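Local coordinates for protein FucU (Bifidobacterium longum subsp. infantis, PDB 3MVK) that probably interconverts the anomers of L-fucose and the pyranose and furanose forms of D-ribose, at residues 52-61 with 88-99. Residues are numbered along the deposited sequence; the frame is centred on the assembly and turned at random.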
ATOM      1  N   GLY G  52      31.004   8.944 -11.300  1.00 15.55           N
ATOM      2  CA  GLY G  52      30.231  10.067 -11.880  1.00 15.81           C
ATOM      3  C   GLY G  52      30.408  10.208 -13.383  1.00 15.97           C
ATOM      4  O   GLY G  52      29.436  10.431 -14.125  1.00 15.76           O
ATOM      5  N   GLY G  53      31.646  10.067 -13.854  1.00 16.22           N
ATOM      6  CA  GLY G  53      31.931  10.189 -15.302  1.00 16.56           C
ATOM      7  C   GLY G  53      31.256   9.113 -16.126  1.00 17.49           C
ATOM      8  O   GLY G  53      30.660   9.402 -17.151  1.00 17.16           O
ATOM      9  N   GLU G  54      31.300   7.869 -15.672  1.00 17.81           N
ATOM     10  CA  GLU G  54      30.687   6.817 -16.476  1.00 18.13           C
ATOM     11  C   GLU G  54      29.172   6.950 -16.500  1.00 18.01           C
ATOM     12  O   GLU G  54      28.539   6.700 -17.537  1.00 16.50           O
ATOM     13  CB  GLU G  54      31.128   5.413 -16.073  1.00 19.69           C
ATOM     14  CG  GLU G  54      30.859   5.040 -14.666  1.00 23.66           C
ATOM     15  CD  GLU G  54      31.513   3.706 -14.289  1.00 29.92           C
ATOM     16  OE1 GLU G  54      32.153   3.636 -13.209  1.00 31.58           O
ATOM     17  OE2 GLU G  54      31.418   2.748 -15.095  1.00 32.44           O
ATOM     18  N   ILE G  55      28.594   7.387 -15.376  1.00 16.45           N
ATOM     19  CA  ILE G  55      27.160   7.666 -15.346  1.00 16.36           C
ATOM     20  C   ILE G  55      26.795   8.827 -16.272  1.00 15.85           C
ATOM     21  O   ILE G  55      25.851   8.729 -17.053  1.00 16.44           O
ATOM     22  CB  ILE G  55      26.657   7.920 -13.916  1.00 16.37           C
ATOM     23  CG1 ILE G  55      26.777   6.633 -13.108  1.00 16.50           C
ATOM     24  CG2 ILE G  55      25.193   8.380 -13.927  1.00 15.73           C
ATOM     25  CD1 ILE G  55      26.544   6.815 -11.649  1.00 16.98           C
ATOM     26  N   LEU G  56      27.533   9.931 -16.184  1.00 15.11           N
ATOM     27  CA  LEU G  56      27.238  11.073 -17.052  1.00 15.90           C
ATOM     28  C   LEU G  56      27.358  10.680 -18.506  1.00 16.48           C
ATOM     29  O   LEU G  56      26.507  11.039 -19.320  1.00 16.68           O
ATOM     30  CB  LEU G  56      28.183  12.235 -16.755  1.00 15.50           C
ATOM     31  CG  LEU G  56      27.945  13.488 -17.592  1.00 14.87           C
ATOM     32  CD1 LEU G  56      26.521  14.103 -17.403  1.00 15.12           C
ATOM     33  CD2 LEU G  56      29.023  14.531 -17.262  1.00 15.35           C
ATOM     34  N   LYS G  57      28.417   9.956 -18.839  1.00 17.53           N
ATOM     35  CA  LYS G  57      28.639   9.569 -20.231  1.00 18.61           C
ATOM     36  C   LYS G  57      27.450   8.755 -20.761  1.00 18.04           C
ATOM     37  O   LYS G  57      26.992   8.979 -21.887  1.00 19.02           O
ATOM     38  CB  LYS G  57      29.925   8.769 -20.371  1.00 18.59           C
ATOM     39  CG  LYS G  57      30.284   8.407 -21.808  1.00 22.34           C
ATOM     40  CD  LYS G  57      31.452   7.404 -21.800  1.00 27.49           C
ATOM     41  CE  LYS G  57      31.738   6.898 -23.199  1.00 31.20           C
ATOM     42  NZ  LYS G  57      32.275   7.986 -24.065  1.00 33.38           N
ATOM     43  N   ALA G  58      26.944   7.828 -19.948  1.00 18.21           N
ATOM     44  CA  ALA G  58      25.824   7.002 -20.333  1.00 18.10           C
ATOM     45  C   ALA G  58      24.542   7.828 -20.496  1.00 18.17           C
ATOM     46  O   ALA G  58      23.808   7.677 -21.481  1.00 18.50           O
ATOM     47  CB  ALA G  58      25.638   5.867 -19.319  1.00 18.43           C
ATOM     48  N   ILE G  59      24.282   8.706 -19.534  1.00 17.60           N
ATOM     49  CA  ILE G  59      23.066   9.527 -19.542  1.00 17.67           C
ATOM     50  C   ILE G  59      23.024  10.431 -20.777  1.00 17.85           C
ATOM     51  O   ILE G  59      21.997  10.539 -21.424  1.00 17.71           O
ATOM     52  CB  ILE G  59      22.925  10.355 -18.254  1.00 17.63           C
ATOM     53  CG1 ILE G  59      22.524   9.433 -17.104  1.00 18.33           C
ATOM     54  CG2 ILE G  59      21.880  11.489 -18.432  1.00 18.24           C
ATOM     55  CD1 ILE G  59      22.589  10.107 -15.748  1.00 22.61           C
ATOM     56  N   LEU G  60      24.144  11.061 -21.100  1.00 17.71           N
ATOM     57  CA  LEU G  60      24.183  12.007 -22.206  1.00 18.81           C
ATOM     58  C   LEU G  60      23.908  11.355 -23.564  1.00 19.51           C
ATOM     59  O   LEU G  60      23.467  12.044 -24.491  1.00 20.18           O
ATOM     60  CB  LEU G  60      25.499  12.788 -22.229  1.00 18.96           C
ATOM     61  CG  LEU G  60      25.744  13.729 -21.042  1.00 18.87           C
ATOM     62  CD1 LEU G  60      27.128  14.309 -21.175  1.00 19.33           C
ATOM     63  CD2 LEU G  60      24.693  14.827 -20.934  1.00 19.35           C
ATOM     64  N   THR G  61      24.116  10.042 -23.677  1.00 20.67           N
ATOM     65  CA  THR G  61      23.748   9.356 -24.921  1.00 22.88           C
ATOM     66  C   THR G  61      22.229   9.354 -25.169  1.00 23.53           C
ATOM     67  O   THR G  61      21.780   9.223 -26.314  1.00 24.41           O
ATOM     68  CB  THR G  61      24.305   7.925 -24.996  1.00 22.78           C
ATOM     69  OG1 THR G  61      23.581   7.093 -24.092  1.00 24.98           O
ATOM     70  CG2 THR G  61      25.786   7.890 -24.665  1.00 24.72           C
ATOM     71  N   ILE G  88      37.303  16.094 -11.448  1.00 16.41           N
ATOM     72  CA  ILE G  88      36.109  15.555 -12.129  1.00 16.42           C
ATOM     73  C   ILE G  88      35.283  16.666 -12.796  1.00 16.33           C
ATOM     74  O   ILE G  88      34.551  16.394 -13.749  1.00 16.35           O
ATOM     75  CB  ILE G  88      35.215  14.722 -11.180  1.00 15.67           C
ATOM     76  CG1 ILE G  88      34.343  13.739 -12.001  1.00 16.68           C
ATOM     77  CG2 ILE G  88      34.374  15.642 -10.332  1.00 17.85           C
ATOM     78  CD1 ILE G  88      33.699  12.631 -11.192  1.00 19.01           C
ATOM     79  N   TRP G  89      35.435  17.910 -12.346  1.00 16.23           N
ATOM     80  CA  TRP G  89      34.738  19.029 -12.982  1.00 16.94           C
ATOM     81  C   TRP G  89      35.132  19.161 -14.445  1.00 17.81           C
ATOM     82  O   TRP G  89      34.290  19.396 -15.304  1.00 18.06           O
ATOM     83  CB  TRP G  89      35.002  20.339 -12.253  1.00 16.95           C
ATOM     84  CG  TRP G  89      34.455  20.390 -10.844  1.00 16.39           C
ATOM     85  CD1 TRP G  89      33.767  19.396 -10.173  1.00 16.37           C
ATOM     86  CD2 TRP G  89      34.553  21.490  -9.938  1.00 16.59           C
ATOM     87  NE1 TRP G  89      33.431  19.822  -8.918  1.00 14.33           N
ATOM     88  CE2 TRP G  89      33.895  21.103  -8.740  1.00 16.42           C
ATOM     89  CE3 TRP G  89      35.124  22.776 -10.022  1.00 18.36           C
ATOM     90  CZ2 TRP G  89      33.798  21.947  -7.621  1.00 16.81           C
ATOM     91  CZ3 TRP G  89      35.030  23.618  -8.906  1.00 19.42           C
ATOM     92  CH2 TRP G  89      34.368  23.194  -7.719  1.00 18.90           C
ATOM     93  N   ASP G  90      36.422  18.981 -14.739  1.00 18.51           N
ATOM     94  CA  ASP G  90      36.883  19.066 -16.129  1.00 19.35           C
ATOM     95  C   ASP G  90      36.512  17.807 -16.904  1.00 18.66           C
ATOM     96  O   ASP G  90      36.254  17.882 -18.101  1.00 19.12           O
ATOM     97  CB  ASP G  90      38.395  19.303 -16.203  1.00 19.72           C
ATOM     98  CG  ASP G  90      38.791  20.743 -15.867  1.00 23.07           C
ATOM     99  OD1 ASP G  90      37.916  21.647 -15.742  1.00 26.54           O
ATOM    100  OD2 ASP G  90      40.005  20.977 -15.728  1.00 24.59           O
ATOM    101  N   VAL G  91      36.465  16.662 -16.225  1.00 17.99           N
ATOM    102  CA  VAL G  91      35.965  15.441 -16.860  1.00 18.15           C
ATOM    103  C   VAL G  91      34.514  15.665 -17.311  1.00 17.44           C
ATOM    104  O   VAL G  91      34.147  15.388 -18.463  1.00 17.22           O
ATOM    105  CB  VAL G  91      36.057  14.236 -15.919  1.00 17.97           C
ATOM    106  CG1 VAL G  91      35.348  13.011 -16.507  1.00 19.38           C
ATOM    107  CG2 VAL G  91      37.526  13.919 -15.606  1.00 19.20           C
ATOM    108  N   TYR G  92      33.698  16.208 -16.407  1.00 17.01           N
ATOM    109  CA  TYR G  92      32.301  16.476 -16.742  1.00 16.83           C
ATOM    110  C   TYR G  92      32.183  17.436 -17.928  1.00 17.56           C
ATOM    111  O   TYR G  92      31.368  17.230 -18.826  1.00 17.88           O
ATOM    112  CB  TYR G  92      31.561  17.068 -15.538  1.00 16.80           C
ATOM    113  CG  TYR G  92      31.262  16.091 -14.417  1.00 16.39           C
ATOM    114  CD1 TYR G  92      31.257  14.697 -14.634  1.00 18.23           C
ATOM    115  CD2 TYR G  92      30.929  16.562 -13.142  1.00 17.28           C
ATOM    116  CE1 TYR G  92      30.944  13.807 -13.597  1.00 17.93           C
ATOM    117  CE2 TYR G  92      30.615  15.683 -12.114  1.00 17.99           C
ATOM    118  CZ  TYR G  92      30.629  14.310 -12.346  1.00 17.33           C
ATOM    119  OH  TYR G  92      30.298  13.449 -11.319  1.00 17.20           O
ATOM    120  N   ALA G  93      33.006  18.483 -17.930  1.00 17.76           N
ATOM    121  CA  ALA G  93      33.019  19.436 -19.048  1.00 17.86           C
ATOM    122  C   ALA G  93      33.315  18.763 -20.394  1.00 18.22           C
ATOM    123  O   ALA G  93      32.668  19.077 -21.389  1.00 18.34           O
ATOM    124  CB  ALA G  93      34.011  20.574 -18.773  1.00 17.73           C
ATOM    125  N   GLY G  94      34.291  17.852 -20.403  1.00 18.37           N
ATOM    126  CA  GLY G  94      34.698  17.101 -21.589  1.00 18.79           C
ATOM    127  C   GLY G  94      33.564  16.226 -22.072  1.00 19.31           C
ATOM    128  O   GLY G  94      33.292  16.159 -23.270  1.00 19.83           O
ATOM    129  N   LEU G  95      32.885  15.568 -21.134  1.00 18.54           N
ATOM    130  CA  LEU G  95      31.785  14.680 -21.514  1.00 18.68           C
ATOM    131  C   LEU G  95      30.608  15.458 -22.083  1.00 18.53           C
ATOM    132  O   LEU G  95      29.964  15.012 -23.048  1.00 19.77           O
ATOM    133  CB  LEU G  95      31.355  13.794 -20.328  1.00 18.12           C
ATOM    134  CG  LEU G  95      32.398  12.754 -19.880  1.00 18.98           C
ATOM    135  CD1 LEU G  95      32.035  12.131 -18.532  1.00 19.50           C
ATOM    136  CD2 LEU G  95      32.657  11.660 -20.894  1.00 19.84           C
ATOM    137  N   ILE G  96      30.325  16.615 -21.498  1.00 18.58           N
ATOM    138  CA  ILE G  96      29.275  17.490 -22.011  1.00 19.37           C
ATOM    139  C   ILE G  96      29.653  18.008 -23.394  1.00 20.76           C
ATOM    140  O   ILE G  96      28.820  18.036 -24.298  1.00 21.13           O
ATOM    141  CB  ILE G  96      28.979  18.640 -21.034  1.00 19.42           C
ATOM    142  CG1 ILE G  96      28.297  18.065 -19.780  1.00 19.71           C
ATOM    143  CG2 ILE G  96      28.167  19.767 -21.722  1.00 19.57           C
ATOM    144  CD1 ILE G  96      28.130  19.043 -18.627  1.00 20.66           C
ATOM    145  N   LYS G  97      30.916  18.390 -23.565  1.00 22.00           N
ATOM    146  CA  LYS G  97      31.371  18.975 -24.840  1.00 23.34           C
ATOM    147  C   LYS G  97      31.151  18.018 -26.010  1.00 24.13           C
ATOM    148  O   LYS G  97      30.934  18.462 -27.143  1.00 24.70           O
ATOM    149  CB  LYS G  97      32.842  19.387 -24.751  1.00 22.81           C
ATOM    150  N   GLU G  98      31.201  16.713 -25.733  1.00 25.19           N
ATOM    151  CA  GLU G  98      30.959  15.675 -26.745  1.00 27.13           C
ATOM    152  C   GLU G  98      29.553  15.770 -27.346  1.00 27.59           C
ATOM    153  O   GLU G  98      29.329  15.340 -28.484  1.00 27.62           O
ATOM    154  CB  GLU G  98      31.225  14.273 -26.174  1.00 27.48           C
ATOM    155  CG  GLU G  98      32.700  14.054 -25.814  1.00 31.03           C
ATOM    156  CD  GLU G  98      33.039  12.662 -25.279  1.00 35.66           C
ATOM    157  OE1 GLU G  98      32.149  11.784 -25.170  1.00 37.04           O
ATOM    158  OE2 GLU G  98      34.235  12.453 -24.960  1.00 39.03           O
ATOM    159  N   HIS G  99      28.617  16.342 -26.589  1.00 27.49           N
ATOM    160  CA  HIS G  99      27.215  16.462 -27.021  1.00 28.18           C
ATOM    161  C   HIS G  99      26.720  17.875 -27.230  1.00 28.45           C
ATOM    162  O   HIS G  99      25.744  18.101 -27.950  1.00 29.48           O
ATOM    163  CB  HIS G  99      26.314  15.793 -25.993  1.00 28.25           C
ATOM    164  CG  HIS G  99      26.397  14.309 -26.033  1.00 28.24           C
ATOM    165  ND1 HIS G  99      27.263  13.591 -25.235  1.00 27.82           N
ATOM    166  CD2 HIS G  99      25.783  13.409 -26.833  1.00 28.31           C
ATOM    167  CE1 HIS G  99      27.145  12.307 -25.515  1.00 27.12           C
ATOM    168  NE2 HIS G  99      26.263  12.173 -26.487  1.00 27.55           N
TER
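Tyr-92 OH touches Gly-52 CA at 3.4 Å while the hydroxyl hydrogen-bonds with the backbone O of Ala-135, which anchors the far end of the ring. The phenol meets the first turn of helix 52-60 with its edge: Gly-52 C lies in the ring plane, 3.6 Å from Tyr-92 CE1, and the lack of a side chain on Gly-52 lets the hydroxyl come this close. Leu-56 brings CD2 obliquely to the same ring, 3.5 Å from Tyr-92 CD1; with CG anti to the backbone N (chi1 -179°) the chain leans to helix 88-97, and this methyl also reaches Leu-95 CB. Leu-95 is a knob in the hole formed by Gly-53, Leu-56, Lys-57 and Leu-60, its CD1 3.4 Å from Gly-53 O and its CD2 against the aliphatic start of Lys-57. Further along, Leu-60 lays CD1 3.5 Å from Leu-95 O and also touches Ile-96. On the solvent side a long salt bridge, 4.0 Å from Lys-57 NZ to Glu-98 OE1, joins the two helices. Their axes approach to 9.8 Å and run nearly parallel, at 16°. Leu-56 and Tyr-92 both rest on Leu-137 of strand 137-140, so the helices lie side by side on one face of the mixed sheet, as in an alpha/beta fold.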